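Local coordinates for protein ribose-phosphate pyrophosphokinase (Mycobacterium smegmatis, PDB 5MP7) that probably makes phosphoribosyl pyrophosphate by transferring the pyrophosphoryl group of ATP to the 1-hydroxyl of ribose 5-phosphate, with magnesium as cofactor, at residues G17-E22 / V63-P68; A24-K29 / S300-L305; G46-R51 / L75-I80; A69-W74 / L97-Y102. One frame throughout, in Å; residues are numbered along the deposited sequence.

Contact 1: G17-E22 / V63-P68; sequences GRAHPE and VLQSHP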
loop_
_atom_site.group_PDB
_atom_site.type_symbol
_atom_site.label_atom_id
_atom_site.label_comp_id
_atom_site.label_asym_id
_atom_site.label_seq_id
_atom_site.Cartn_x
_atom_site.Cartn_y
_atom_site.Cartn_z
ATOM N N GLY A 17 -51.770 2.288 -20.719
ATOM C CA GLY A 17 -50.594 2.375 -19.873
ATOM C C GLY A 17 -50.713 1.507 -18.623
ATOM O O GLY A 17 -51.738 0.899 -18.377
ATOM N N ARG A 18 -49.633 1.453 -17.856
ATOM C CA ARG A 18 -49.505 0.559 -16.698
ATOM C C ARG A 18 -50.096 1.100 -15.400
ATOM O O ARG A 18 -50.170 0.368 -14.441
ATOM C CB ARG A 18 -48.026 0.270 -16.436
ATOM C CG ARG A 18 -47.351 -0.550 -17.521
ATOM C CD ARG A 18 -45.850 -0.600 -17.267
ATOM N NE ARG A 18 -45.225 0.709 -17.508
ATOM C CZ ARG A 18 -44.044 1.124 -17.033
ATOM N NH1 ARG A 18 -43.311 0.334 -16.258
ATOM N NH2 ARG A 18 -43.593 2.338 -17.354
ATOM N N ALA A 19 -50.507 2.359 -15.359
ATOM C CA ALA A 19 -50.950 2.969 -14.112
ATOM C C ALA A 19 -52.233 2.366 -13.492
ATOM O O ALA A 19 -52.361 2.316 -12.278
ATOM C CB ALA A 19 -51.118 4.478 -14.272
ATOM N N HIS A 20 -53.178 1.920 -14.305
ATOM C CA HIS A 20 -54.436 1.532 -13.750
ATOM C C HIS A 20 -54.979 0.401 -14.559
ATOM O O HIS A 20 -55.926 0.565 -15.303
ATOM C CB HIS A 20 -55.356 2.732 -13.710
ATOM C CG HIS A 20 -56.624 2.490 -12.952
ATOM N ND1 HIS A 20 -57.670 3.385 -12.958
ATOM C CD2 HIS A 20 -57.042 1.434 -12.223
ATOM C CE1 HIS A 20 -58.675 2.890 -12.269
ATOM N NE2 HIS A 20 -58.324 1.706 -11.814
ATOM N N PRO A 21 -54.400 -0.797 -14.363
ATOM C CA PRO A 21 -54.770 -2.005 -15.123
ATOM C C PRO A 21 -56.222 -2.527 -14.944
ATOM O O PRO A 21 -56.790 -3.051 -15.906
ATOM C CB PRO A 21 -53.721 -3.050 -14.683
ATOM C CG PRO A 21 -53.071 -2.499 -13.437
ATOM C CD PRO A 21 -53.274 -1.020 -13.425
ATOM N N GLU A 22 -56.815 -2.387 -13.766
ATOM C CA GLU A 22 -58.217 -2.795 -13.572
ATOM C C GLU A 22 -59.172 -2.013 -14.449
ATOM O O GLU A 22 -60.118 -2.579 -15.004
ATOM C CB GLU A 22 -58.646 -2.694 -12.082
ATOM C CG GLU A 22 -58.032 -3.834 -11.171
ATOM C CD GLU A 22 -58.157 -3.580 -9.661
ATOM O OE1 GLU A 22 -58.965 -2.711 -9.254
ATOM O OE2 GLU A 22 -57.448 -4.254 -8.864
ATOM N N VAL A 63 -56.015 5.626 -26.422
ATOM C CA VAL A 63 -54.874 5.420 -25.535
ATOM C C VAL A 63 -55.314 5.802 -24.149
ATOM O O VAL A 63 -55.453 6.950 -23.868
ATOM C CB VAL A 63 -53.697 6.297 -25.930
ATOM C CG1 VAL A 63 -52.493 5.970 -25.078
ATOM C CG2 VAL A 63 -53.401 6.073 -27.388
ATOM N N LEU A 64 -55.523 4.809 -23.296
ATOM C CA LEU A 64 -56.088 4.992 -21.989
ATOM C C LEU A 64 -54.998 5.034 -20.939
ATOM O O LEU A 64 -54.274 4.089 -20.763
ATOM C CB LEU A 64 -57.065 3.857 -21.706
ATOM C CG LEU A 64 -57.654 3.681 -20.299
ATOM C CD1 LEU A 64 -58.342 4.914 -19.754
ATOM C CD2 LEU A 64 -58.657 2.533 -20.374
ATOM N N GLN A 65 -54.889 6.146 -20.239
ATOM C CA GLN A 65 -53.963 6.255 -19.143
ATOM C C GLN A 65 -54.602 7.042 -17.992
ATOM O O GLN A 65 -55.007 8.209 -18.152
ATOM C CB GLN A 65 -52.667 6.948 -19.614
ATOM C CG GLN A 65 -51.589 7.072 -18.561
ATOM C CD GLN A 65 -50.854 5.747 -18.305
ATOM O OE1 GLN A 65 -51.444 4.759 -17.895
ATOM N NE2 GLN A 65 -49.550 5.745 -18.537
ATOM N N SER A 66 -54.617 6.427 -16.821
ATOM C CA SER A 66 -54.927 7.129 -15.591
ATOM C C SER A 66 -53.634 7.740 -14.994
ATOM O O SER A 66 -52.553 7.357 -15.370
ATOM C CB SER A 66 -55.555 6.153 -14.641
ATOM O OG SER A 66 -56.175 6.844 -13.604
ATOM N N HIS A 67 -53.744 8.703 -14.084
ATOM C CA HIS A 67 -52.593 9.494 -13.637
ATOM C C HIS A 67 -52.533 9.602 -12.133
ATOM O O HIS A 67 -52.592 10.702 -11.569
ATOM C CB HIS A 67 -52.617 10.887 -14.265
ATOM C CG HIS A 67 -52.362 10.865 -15.726
ATOM N ND1 HIS A 67 -53.367 10.726 -16.648
ATOM C CD2 HIS A 67 -51.211 10.917 -16.426
ATOM C CE1 HIS A 67 -52.851 10.678 -17.857
ATOM N NE2 HIS A 67 -51.541 10.804 -17.751
ATOM N N PRO A 68 -52.404 8.461 -11.453
ATOM C CA PRO A 68 -52.129 8.509 -10.031
ATOM C C PRO A 68 -50.658 8.883 -9.752
ATOM O O PRO A 68 -49.849 8.956 -10.664
ATOM C CB PRO A 68 -52.391 7.082 -9.610
ATOM C CG PRO A 68 -51.953 6.277 -10.799
ATOM C CD PRO A 68 -52.454 7.087 -11.962
#

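Contact 2: A24-K29 / S300-L305; sequences ADQVAK and SIAPLL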
loop_
_atom_site.group_PDB
_atom_site.type_symbol
_atom_site.label_atom_id
_atom_site.label_comp_id
_atom_site.label_asym_id
_atom_site.label_seq_id
_atom_site.Cartn_x
_atom_site.Cartn_y
_atom_site.Cartn_z
ATOM N N ALA A 24 -58.497 -0.524 -17.303
ATOM C CA ALA A 24 -58.258 -0.925 -18.695
ATOM C C ALA A 24 -58.938 -2.242 -19.034
ATOM O O ALA A 24 -59.541 -2.397 -20.083
ATOM C CB ALA A 24 -56.751 -1.008 -18.986
ATOM N N ASP A 25 -58.828 -3.188 -18.120
ATOM C CA ASP A 25 -59.471 -4.481 -18.265
ATOM C C ASP A 25 -60.985 -4.360 -18.266
ATOM O O ASP A 25 -61.615 -5.018 -19.075
ATOM C CB ASP A 25 -58.963 -5.382 -17.148
ATOM C CG ASP A 25 -59.799 -6.610 -16.942
ATOM O OD1 ASP A 25 -59.585 -7.610 -17.681
ATOM O OD2 ASP A 25 -60.678 -6.555 -16.016
ATOM N N GLN A 26 -61.563 -3.538 -17.381
ATOM C CA GLN A 26 -63.026 -3.324 -17.364
ATOM C C GLN A 26 -63.535 -2.685 -18.653
ATOM O O GLN A 26 -64.555 -3.098 -19.174
ATOM C CB GLN A 26 -63.472 -2.437 -16.214
ATOM C CG GLN A 26 -63.470 -3.089 -14.835
ATOM C CD GLN A 26 -63.608 -2.088 -13.685
ATOM O OE1 GLN A 26 -64.006 -0.934 -13.854
ATOM N NE2 GLN A 26 -63.261 -2.540 -12.501
ATOM N N VAL A 27 -62.794 -1.719 -19.204
ATOM C CA VAL A 27 -63.197 -1.060 -20.425
ATOM C C VAL A 27 -63.118 -2.012 -21.616
ATOM O O VAL A 27 -64.013 -2.048 -22.434
ATOM C CB VAL A 27 -62.316 0.155 -20.705
ATOM C CG1 VAL A 27 -62.531 0.655 -22.128
ATOM C CG2 VAL A 27 -62.636 1.286 -19.749
ATOM N N ALA A 28 -62.022 -2.761 -21.695
ATOM C CA ALA A 28 -61.818 -3.780 -22.712
ATOM C C ALA A 28 -62.930 -4.815 -22.731
ATOM O O ALA A 28 -63.401 -5.182 -23.794
ATOM C CB ALA A 28 -60.478 -4.476 -22.500
ATOM N N LYS A 29 -63.336 -5.284 -21.557
ATOM C CA LYS A 29 -64.453 -6.220 -21.456
ATOM C C LYS A 29 -65.738 -5.663 -21.952
ATOM O O LYS A 29 -66.436 -6.349 -22.647
ATOM C CB LYS A 29 -64.643 -6.693 -20.035
ATOM C CG LYS A 29 -63.875 -7.970 -19.756
ATOM C CD LYS A 29 -63.184 -7.941 -18.386
ATOM C CE LYS A 29 -62.932 -9.376 -17.939
ATOM N NZ LYS A 29 -62.302 -9.652 -16.611
ATOM N N SER A 300 -68.001 2.103 -10.816
ATOM C CA SER A 300 -67.171 1.991 -11.982
ATOM C C SER A 300 -67.494 3.074 -13.005
ATOM O O SER A 300 -68.644 3.273 -13.318
ATOM C CB SER A 300 -67.345 0.630 -12.661
ATOM O OG SER A 300 -66.323 0.473 -13.661
ATOM N N ILE A 301 -66.465 3.710 -13.539
ATOM C CA ILE A 301 -66.598 4.618 -14.667
ATOM C C ILE A 301 -66.487 3.888 -16.031
ATOM O O ILE A 301 -66.618 4.513 -17.068
ATOM C CB ILE A 301 -65.539 5.753 -14.559
ATOM C CG1 ILE A 301 -66.059 7.016 -15.213
ATOM C CG2 ILE A 301 -64.170 5.373 -15.121
ATOM C CD1 ILE A 301 -66.942 7.810 -14.274
ATOM N N ALA A 302 -66.236 2.587 -16.027
ATOM C CA ALA A 302 -65.968 1.869 -17.241
ATOM C C ALA A 302 -67.092 1.904 -18.250
ATOM O O ALA A 302 -66.813 2.075 -19.446
ATOM C CB ALA A 302 -65.561 0.440 -16.956
ATOM N N PRO A 303 -68.348 1.688 -17.820
ATOM C CA PRO A 303 -69.428 1.677 -18.834
ATOM C C PRO A 303 -69.552 3.020 -19.570
ATOM O O PRO A 303 -69.783 3.043 -20.776
ATOM C CB PRO A 303 -70.670 1.389 -18.025
ATOM C CG PRO A 303 -70.168 0.647 -16.803
ATOM C CD PRO A 303 -68.857 1.307 -16.485
ATOM N N LEU A 304 -69.357 4.121 -18.839
ATOM C CA LEU A 304 -69.357 5.465 -19.409
ATOM C C LEU A 304 -68.196 5.657 -20.424
ATOM O O LEU A 304 -68.405 6.187 -21.518
ATOM C CB LEU A 304 -69.278 6.502 -18.289
ATOM C CG LEU A 304 -69.348 7.984 -18.654
ATOM C CD1 LEU A 304 -70.693 8.345 -19.313
ATOM C CD2 LEU A 304 -69.112 8.841 -17.399
ATOM N N LEU A 305 -66.987 5.237 -20.046
ATOM C CA LEU A 305 -65.882 5.279 -20.953
ATOM C C LEU A 305 -66.109 4.406 -22.186
ATOM O O LEU A 305 -65.797 4.838 -23.282
ATOM C CB LEU A 305 -64.576 4.886 -20.266
ATOM C CG LEU A 305 -63.979 5.956 -19.359
ATOM C CD1 LEU A 305 -62.638 5.482 -18.850
ATOM C CD2 LEU A 305 -63.805 7.308 -20.046
#

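Contact 3: G46-R51 / L75-I80; sequences GEIFVR and LMEQLI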
loop_
_atom_site.group_PDB
_atom_site.type_symbol
_atom_site.label_atom_id
_atom_site.label_comp_id
_atom_site.label_asym_id
_atom_site.label_seq_id
_atom_site.Cartn_x
_atom_site.Cartn_y
_atom_site.Cartn_z
ATOM N N GLY A 46 -35.255 5.905 -15.176
ATOM C CA GLY A 46 -36.632 6.434 -15.154
ATOM C C GLY A 46 -37.182 6.598 -16.573
ATOM O O GLY A 46 -38.371 6.800 -16.751
ATOM N N GLU A 47 -36.311 6.576 -17.585
ATOM C CA GLU A 47 -36.753 6.620 -18.980
ATOM C C GLU A 47 -37.668 5.449 -19.272
ATOM O O GLU A 47 -37.392 4.323 -18.910
ATOM C CB GLU A 47 -35.571 6.594 -19.968
ATOM C CG GLU A 47 -34.909 7.944 -20.227
ATOM C CD GLU A 47 -33.529 7.842 -20.899
ATOM O OE1 GLU A 47 -33.268 6.839 -21.621
ATOM O OE2 GLU A 47 -32.682 8.768 -20.701
ATOM N N ILE A 48 -38.749 5.724 -19.965
ATOM C CA ILE A 48 -39.720 4.708 -20.343
ATOM C C ILE A 48 -39.441 4.170 -21.745
ATOM O O ILE A 48 -39.173 4.934 -22.653
ATOM C CB ILE A 48 -41.120 5.327 -20.296
ATOM C CG1 ILE A 48 -41.420 5.780 -18.880
ATOM C CG2 ILE A 48 -42.203 4.362 -20.738
ATOM C CD1 ILE A 48 -42.274 7.003 -18.885
ATOM N N PHE A 49 -39.563 2.860 -21.890
ATOM C CA PHE A 49 -39.420 2.184 -23.151
ATOM C C PHE A 49 -40.771 1.634 -23.533
ATOM O O PHE A 49 -41.398 0.957 -22.757
ATOM C CB PHE A 49 -38.438 1.033 -23.001
ATOM C CG PHE A 49 -38.262 0.224 -24.256
ATOM C CD1 PHE A 49 -39.163 -0.797 -24.565
ATOM C CD2 PHE A 49 -37.201 0.470 -25.136
ATOM C CE1 PHE A 49 -39.027 -1.546 -25.725
ATOM C CE2 PHE A 49 -37.051 -0.288 -26.299
ATOM C CZ PHE A 49 -37.971 -1.298 -26.594
ATOM N N VAL A 50 -41.182 1.854 -24.772
ATOM C CA VAL A 50 -42.484 1.416 -25.240
ATOM C C VAL A 50 -42.294 0.737 -26.562
ATOM O O VAL A 50 -41.621 1.270 -27.410
ATOM C CB VAL A 50 -43.459 2.626 -25.334
ATOM C CG1 VAL A 50 -44.514 2.467 -26.424
ATOM C CG2 VAL A 50 -44.180 2.830 -23.995
ATOM N N ARG A 51 -42.924 -0.411 -26.772
ATOM C CA ARG A 51 -42.946 -1.031 -28.088
ATOM C C ARG A 51 -44.233 -1.784 -28.324
ATOM O O ARG A 51 -44.654 -2.534 -27.480
ATOM C CB ARG A 51 -41.777 -1.984 -28.238
ATOM C CG ARG A 51 -41.628 -2.505 -29.661
ATOM C CD ARG A 51 -40.447 -3.463 -29.764
ATOM N NE ARG A 51 -40.622 -4.534 -28.791
ATOM C CZ ARG A 51 -39.663 -5.130 -28.097
ATOM N NH1 ARG A 51 -38.378 -4.800 -28.254
ATOM N NH2 ARG A 51 -40.005 -6.074 -27.229
ATOM N N LEU A 75 -47.876 10.545 -17.387
ATOM C CA LEU A 75 -48.096 11.533 -18.442
ATOM C C LEU A 75 -47.086 11.373 -19.580
ATOM O O LEU A 75 -47.473 11.374 -20.753
ATOM C CB LEU A 75 -48.043 12.953 -17.853
ATOM C CG LEU A 75 -48.260 14.064 -18.859
ATOM C CD1 LEU A 75 -49.604 13.934 -19.595
ATOM C CD2 LEU A 75 -48.142 15.389 -18.109
ATOM N N MET A 76 -45.803 11.209 -19.242
ATOM C CA MET A 76 -44.777 10.895 -20.267
ATOM C C MET A 76 -45.028 9.566 -20.966
ATOM O O MET A 76 -44.864 9.494 -22.153
ATOM C CB MET A 76 -43.386 10.860 -19.691
ATOM C CG MET A 76 -42.867 12.240 -19.302
ATOM S SD MET A 76 -42.826 13.477 -20.621
ATOM C CE MET A 76 -42.096 12.538 -21.971
ATOM N N GLU A 77 -45.496 8.542 -20.250
ATOM C CA GLU A 77 -45.801 7.281 -20.892
ATOM C C GLU A 77 -46.890 7.437 -21.945
ATOM O O GLU A 77 -46.789 6.871 -23.016
ATOM C CB GLU A 77 -46.166 6.198 -19.856
ATOM C CG GLU A 77 -46.532 4.852 -20.486
ATOM C CD GLU A 77 -46.618 3.682 -19.484
ATOM O OE1 GLU A 77 -47.682 3.493 -18.812
ATOM O OE2 GLU A 77 -45.620 2.910 -19.400
ATOM N N GLN A 78 -47.941 8.183 -21.624
ATOM C CA GLN A 78 -49.012 8.451 -22.572
ATOM C C GLN A 78 -48.519 9.229 -23.785
ATOM O O GLN A 78 -48.857 8.882 -24.912
ATOM C CB GLN A 78 -50.151 9.196 -21.881
ATOM C CG GLN A 78 -51.371 9.382 -22.756
ATOM C CD GLN A 78 -52.604 9.714 -21.958
ATOM O OE1 GLN A 78 -52.525 10.500 -21.035
ATOM N NE2 GLN A 78 -53.721 9.076 -22.263
ATOM N N LEU A 79 -47.707 10.265 -23.570
ATOM C CA LEU A 79 -47.139 11.022 -24.693
ATOM C C LEU A 79 -46.242 10.173 -25.576
ATOM O O LEU A 79 -46.290 10.325 -26.797
ATOM C CB LEU A 79 -46.326 12.229 -24.218
ATOM C CG LEU A 79 -47.113 13.295 -23.469
ATOM C CD1 LEU A 79 -46.160 14.269 -22.817
ATOM C CD2 LEU A 79 -48.076 14.009 -24.381
ATOM N N ILE A 80 -45.447 9.297 -24.969
ATOM C CA ILE A 80 -44.563 8.388 -25.720
ATOM C C ILE A 80 -45.375 7.390 -26.576
ATOM O O ILE A 80 -45.055 7.181 -27.722
ATOM C CB ILE A 80 -43.577 7.694 -24.793
ATOM C CG1 ILE A 80 -42.516 8.693 -24.385
ATOM C CG2 ILE A 80 -42.867 6.541 -25.452
ATOM C CD1 ILE A 80 -41.809 8.316 -23.089
#

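Contact 4: A69-W74 / L97-Y102; sequences APLNQW and LPFYPY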
loop_
_atom_site.group_PDB
_atom_site.type_symbol
_atom_site.label_atom_id
_atom_site.label_comp_id
_atom_site.label_asym_id
_atom_site.label_seq_id
_atom_site.Cartn_x
_atom_site.Cartn_y
_atom_site.Cartn_z
ATOM N N ALA A 69 -50.321 9.046 -8.481
ATOM C CA ALA A 69 -48.934 9.244 -8.045
ATOM C C ALA A 69 -48.083 8.018 -8.394
ATOM O O ALA A 69 -48.562 6.900 -8.231
ATOM C CB ALA A 69 -48.899 9.474 -6.548
ATOM N N PRO A 70 -46.859 8.180 -8.903
ATOM C CA PRO A 70 -46.251 9.453 -9.343
ATOM C C PRO A 70 -46.680 9.888 -10.768
ATOM O O PRO A 70 -46.432 9.185 -11.764
ATOM C CB PRO A 70 -44.758 9.123 -9.344
ATOM C CG PRO A 70 -44.691 7.658 -9.667
ATOM C CD PRO A 70 -45.956 7.029 -9.120
ATOM N N LEU A 71 -47.271 11.062 -10.866
ATOM C CA LEU A 71 -48.113 11.437 -12.032
ATOM C C LEU A 71 -47.369 11.773 -13.342
ATOM O O LEU A 71 -47.813 11.446 -14.426
ATOM C CB LEU A 71 -49.005 12.592 -11.574
ATOM C CG LEU A 71 -49.771 13.474 -12.511
ATOM C CD1 LEU A 71 -51.026 13.972 -11.808
ATOM C CD2 LEU A 71 -48.916 14.636 -12.938
ATOM N N ASN A 72 -46.204 12.389 -13.223
ATOM C CA ASN A 72 -45.439 12.827 -14.380
ATOM C C ASN A 72 -44.894 11.687 -15.243
ATOM O O ASN A 72 -44.806 11.811 -16.466
ATOM C CB ASN A 72 -44.315 13.729 -13.918
ATOM C CG ASN A 72 -44.845 14.937 -13.183
ATOM O OD1 ASN A 72 -45.611 15.746 -13.764
ATOM N ND2 ASN A 72 -44.482 15.068 -11.901
ATOM N N GLN A 73 -44.527 10.596 -14.584
ATOM C CA GLN A 73 -44.177 9.366 -15.251
ATOM C C GLN A 73 -45.300 8.848 -16.159
ATOM O O GLN A 73 -45.057 8.404 -17.273
ATOM C CB GLN A 73 -43.873 8.318 -14.200
ATOM C CG GLN A 73 -43.407 7.003 -14.760
ATOM C CD GLN A 73 -43.375 5.929 -13.685
ATOM O OE1 GLN A 73 -43.286 6.240 -12.499
ATOM N NE2 GLN A 73 -43.431 4.661 -14.102
ATOM N N TRP A 74 -46.536 8.912 -15.684
ATOM C CA TRP A 74 -47.646 8.351 -16.462
ATOM C C TRP A 74 -48.047 9.258 -17.596
ATOM O O TRP A 74 -48.511 8.796 -18.637
ATOM C CB TRP A 74 -48.854 8.026 -15.595
ATOM C CG TRP A 74 -48.571 7.146 -14.449
ATOM C CD1 TRP A 74 -48.817 7.437 -13.157
ATOM C CD2 TRP A 74 -47.953 5.869 -14.461
ATOM N NE1 TRP A 74 -48.391 6.423 -12.348
ATOM C CE2 TRP A 74 -47.869 5.433 -13.127
ATOM C CE3 TRP A 74 -47.469 5.043 -15.467
ATOM C CZ2 TRP A 74 -47.333 4.197 -12.760
ATOM C CZ3 TRP A 74 -46.912 3.805 -15.100
ATOM C CH2 TRP A 74 -46.862 3.396 -13.748
ATOM N N LEU A 97 -57.977 10.540 -20.691
ATOM C CA LEU A 97 -57.363 10.868 -19.413
ATOM C C LEU A 97 -58.463 10.986 -18.372
ATOM O O LEU A 97 -58.980 12.051 -18.197
ATOM C CB LEU A 97 -56.617 12.174 -19.521
ATOM C CG LEU A 97 -55.422 12.121 -20.478
ATOM C CD1 LEU A 97 -55.865 12.521 -21.856
ATOM C CD2 LEU A 97 -54.323 13.079 -20.038
ATOM N N PRO A 98 -58.851 9.879 -17.717
ATOM C CA PRO A 98 -60.030 9.929 -16.859
ATOM C C PRO A 98 -59.894 10.993 -15.778
ATOM O O PRO A 98 -60.851 11.688 -15.499
ATOM C CB PRO A 98 -60.086 8.530 -16.265
ATOM C CG PRO A 98 -59.394 7.664 -17.248
ATOM C CD PRO A 98 -58.300 8.510 -17.815
ATOM N N PHE A 99 -58.713 11.128 -15.194
ATOM C CA PHE A 99 -58.383 12.252 -14.326
ATOM C C PHE A 99 -57.350 13.114 -15.062
ATOM O O PHE A 99 -56.244 12.656 -15.369
ATOM C CB PHE A 99 -57.838 11.701 -13.021
ATOM C CG PHE A 99 -57.257 12.734 -12.086
ATOM C CD1 PHE A 99 -58.076 13.390 -11.190
ATOM C CD2 PHE A 99 -55.889 12.988 -12.066
ATOM C CE1 PHE A 99 -57.563 14.308 -10.295
ATOM C CE2 PHE A 99 -55.364 13.903 -11.182
ATOM C CZ PHE A 99 -56.205 14.576 -10.299
ATOM N N TYR A 100 -57.734 14.339 -15.403
ATOM C CA TYR A 100 -56.891 15.220 -16.215
ATOM C C TYR A 100 -55.779 15.807 -15.351
ATOM O O TYR A 100 -56.040 16.532 -14.401
ATOM C CB TYR A 100 -57.747 16.306 -16.825
ATOM C CG TYR A 100 -57.080 17.137 -17.877
ATOM C CD1 TYR A 100 -56.232 18.195 -17.537
ATOM C CD2 TYR A 100 -57.362 16.951 -19.223
ATOM C CE1 TYR A 100 -55.666 19.015 -18.504
ATOM C CE2 TYR A 100 -56.786 17.769 -20.218
ATOM C CZ TYR A 100 -55.957 18.806 -19.841
ATOM O OH TYR A 100 -55.381 19.623 -20.762
ATOM N N PRO A 101 -54.539 15.458 -15.633
ATOM C CA PRO A 101 -53.445 15.977 -14.825
ATOM C C PRO A 101 -53.236 17.484 -14.982
ATOM O O PRO A 101 -53.366 18.001 -16.092
ATOM C CB PRO A 101 -52.208 15.238 -15.377
ATOM C CG PRO A 101 -52.598 14.697 -16.693
ATOM C CD PRO A 101 -54.071 14.814 -16.864
ATOM N N TYR A 102 -52.896 18.130 -13.860
ATOM C CA TYR A 102 -52.675 19.535 -13.733
ATOM C C TYR A 102 -53.936 20.363 -13.897
ATOM O O TYR A 102 -53.853 21.573 -14.100
ATOM C CB TYR A 102 -51.563 20.005 -14.693
ATOM C CG TYR A 102 -50.245 19.520 -14.272
ATOM C CD1 TYR A 102 -49.555 20.174 -13.298
ATOM C CD2 TYR A 102 -49.696 18.362 -14.821
ATOM C CE1 TYR A 102 -48.315 19.740 -12.890
ATOM C CE2 TYR A 102 -48.459 17.902 -14.430
ATOM C CZ TYR A 102 -47.769 18.602 -13.457
ATOM O OH TYR A 102 -46.589 18.123 -12.973
#

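Contact 1: G17-E22 / V63-P68
Ala19 lays its methyl group over the loop that follows strand 60-64: CB is 3.4 Å from Ser66 O and 3.7 Å from Pro68 CD, so one small side chain meets both a backbone carbonyl and the rim of a proline ring. Beside it the amide of Gln65 reaches back to the backbone of Gly17. CG stands anti to the backbone N (chi1 -178°) and the chain then bends at chi2, which brings Gln65 OE1 to 3.2 Å from Gly17 CA. The other end of that amide is held by polar partners: Gln65 NE2 donates to Glu77 OE1 and to Trp74 O, both on helix 71-87. At the strand end, Gly17 N gives a hydrogen bond to Leu64 O (3.1 Å, N-H...O 163°), extending the parallel pairing of strands 12-16 and 60-64 by one residue. His20, the N-cap residue of helix 21-31, packs its CB 3.6 Å from Ser66 CB; Ser66 OG is engaged with Thr284 O. Two loops at the C-terminal ends of neighbouring parallel strands thus meet, as in the Rossmann-like fold of the PRTase family. Arg18, turned from the contact, forms salt bridges with Glu77 and Asp42; helix 71-87 covers Ala19 through Trp74, and Pro286 lies against His20 and Pro68.

Contact 2: A24-K29 / S300-L305
Val27, Ala302 and Gln26 carry most of the buried surface where helix 21-31 meets the start of helix 302-314. Val27 holds CG1 anti to its backbone N (chi1 167°), which sends CG2 between Ala302 and Leu305: it lies 4.1 Å from Ala302 CB and equally 4.1 Å from Leu305 CB, about one helical turn further on. The Val27 and Leu305 side chains pass each other at a slant. With a methyl group as its whole side chain, Ala302 lets the backbones come close, its CA being 5.1 Å from Val27 CA, and its CB also rests 3.6 Å from Gln26 CB. Helix 302-314, which follows strand 296-299 at the edge of the seven-stranded sheet, here packs on helix 21-31 of the N-terminal PRTase-like domain, so the contact joins the two ends of the chain. Gln26 adds a polar bond through its amide. Beyond CG the chain runs extended, and OE1 accepts a hydrogen bond from Ser300 OG at 2.7 Å, the hydroxyl approaching from above the carbonyl plane, 41° out of it. A second donor, Asn283 ND2, shares the same oxygen. Ser300 OG in turn accepts a capping bond from Ala302 N, in the first turn of helix 302-314, at 3.2 Å (N-H...O 162°).

Contact 3: G46-R51 / L75-I80
Ile48 and Val50 set the inner face of a two-stranded antiparallel hairpin, 38-42 with 48-52, on helix 71-87; strand 48-51 and helix 75-80 run roughly the same way, their axes 9.1 Å apart and crossing at -33°. Apolar packing makes most of the contact. Val50 meets Ile80 at an oblique angle, Val50 CB lying 4.0 Å from Ile80 CG2, while the other branch of Ile80 ends with CD1 4.1 Å from Ile48 CB. One isoleucine of the helix therefore receives two alternate residues of the strand, both pointing toward the helix. On the N-terminal side, CD1 of Ile48 comes within 4.1 Å of Met76 CB; the rest of that methionine bends away at chi2 and chi3. Polar contacts come from Glu77. Its side chain crosses that of Ile48 at about a right angle, with OE2 beside the CG2 branch, yet the carboxylate finds its partners beyond the hairpin, in Gln65 and Arg18. These bonds satisfy a buried acid and would probably favour its charged form. A second subunit of the hexamer adds to both segments: its Arg104 pairs with Glu47, and its Pro114 packs on Ile80. Gly46 and Glu47, just ahead of the strand, are predicted to bind ATP. At the meeting of the two kinds of contact, Ile48 CG2 lies 3.9 Å from Glu77 OE2, while Ile48 CD1 reaches to 3.8 Å from Glu77 N.

Contact 4: A69-W74 / L97-Y102
The start of helix 71-87 faces the loop after strand 92-97 with its nearest alpha carbons, those of Leu71 and Pro101, 7.5 Å apart, so side chains make the contact. Leu71 spreads its two methyl groups over three residues. CG stands anti to the backbone N (chi1 165°), which carries the branch toward the loop; CD1 lies 4.0 Å from Pro101 CB and approaches the edge of the Phe99 ring, 4.4 Å from CE2, whereas CD2 sits 3.6 Å from Tyr102 CE2. Next to this apolar patch Tyr102 OH donates to Asn72 OD1 at 2.7 Å, along a lone pair of the amide oxygen and within its plane; the amide and the ring are tilted 32° apart, with OD1 at the ring edge. The same hydroxyl is also bonded to Ile48 N of a second subunit, and Asn72 ND2 makes a weak bond to Gly46 O of that subunit, so the pair lies at a hexamer interface, near the predicted ATP residue Gln105. Helix 71-87 is the helix of the beta-alpha-beta crossover between parallel strands 60-64 and 92-97; Tyr102 also rests against Ser116 and Val120 of helix 116-127, while Phe99 meets His260 of strand 260-261 edge-to-face.

In the fold
Contacts 2, 3 and 4 are buried and contact 1 is partly so. Helix 21-31 serves contacts 1 and 2, which touch where Leu64 packs on Ala24 and Val27; helix 71-87 serves contacts 3 and 4, and Glu77 ties contact 3 to contact 1. Contact 2 is the one that reaches the C-terminal helix; it touches contacts 1 and 4 but not contact 3, whose centre lies about 23 Å from its own, and no other chain of the hexamer touches it. Contacts 3 and 4 both border the second subunit. Across their segments, contact 1 has a backbone bond, contacts 2 and 4 have side-chain bonds beside apolar packing, and contact 3 relies on branched aliphatic groups.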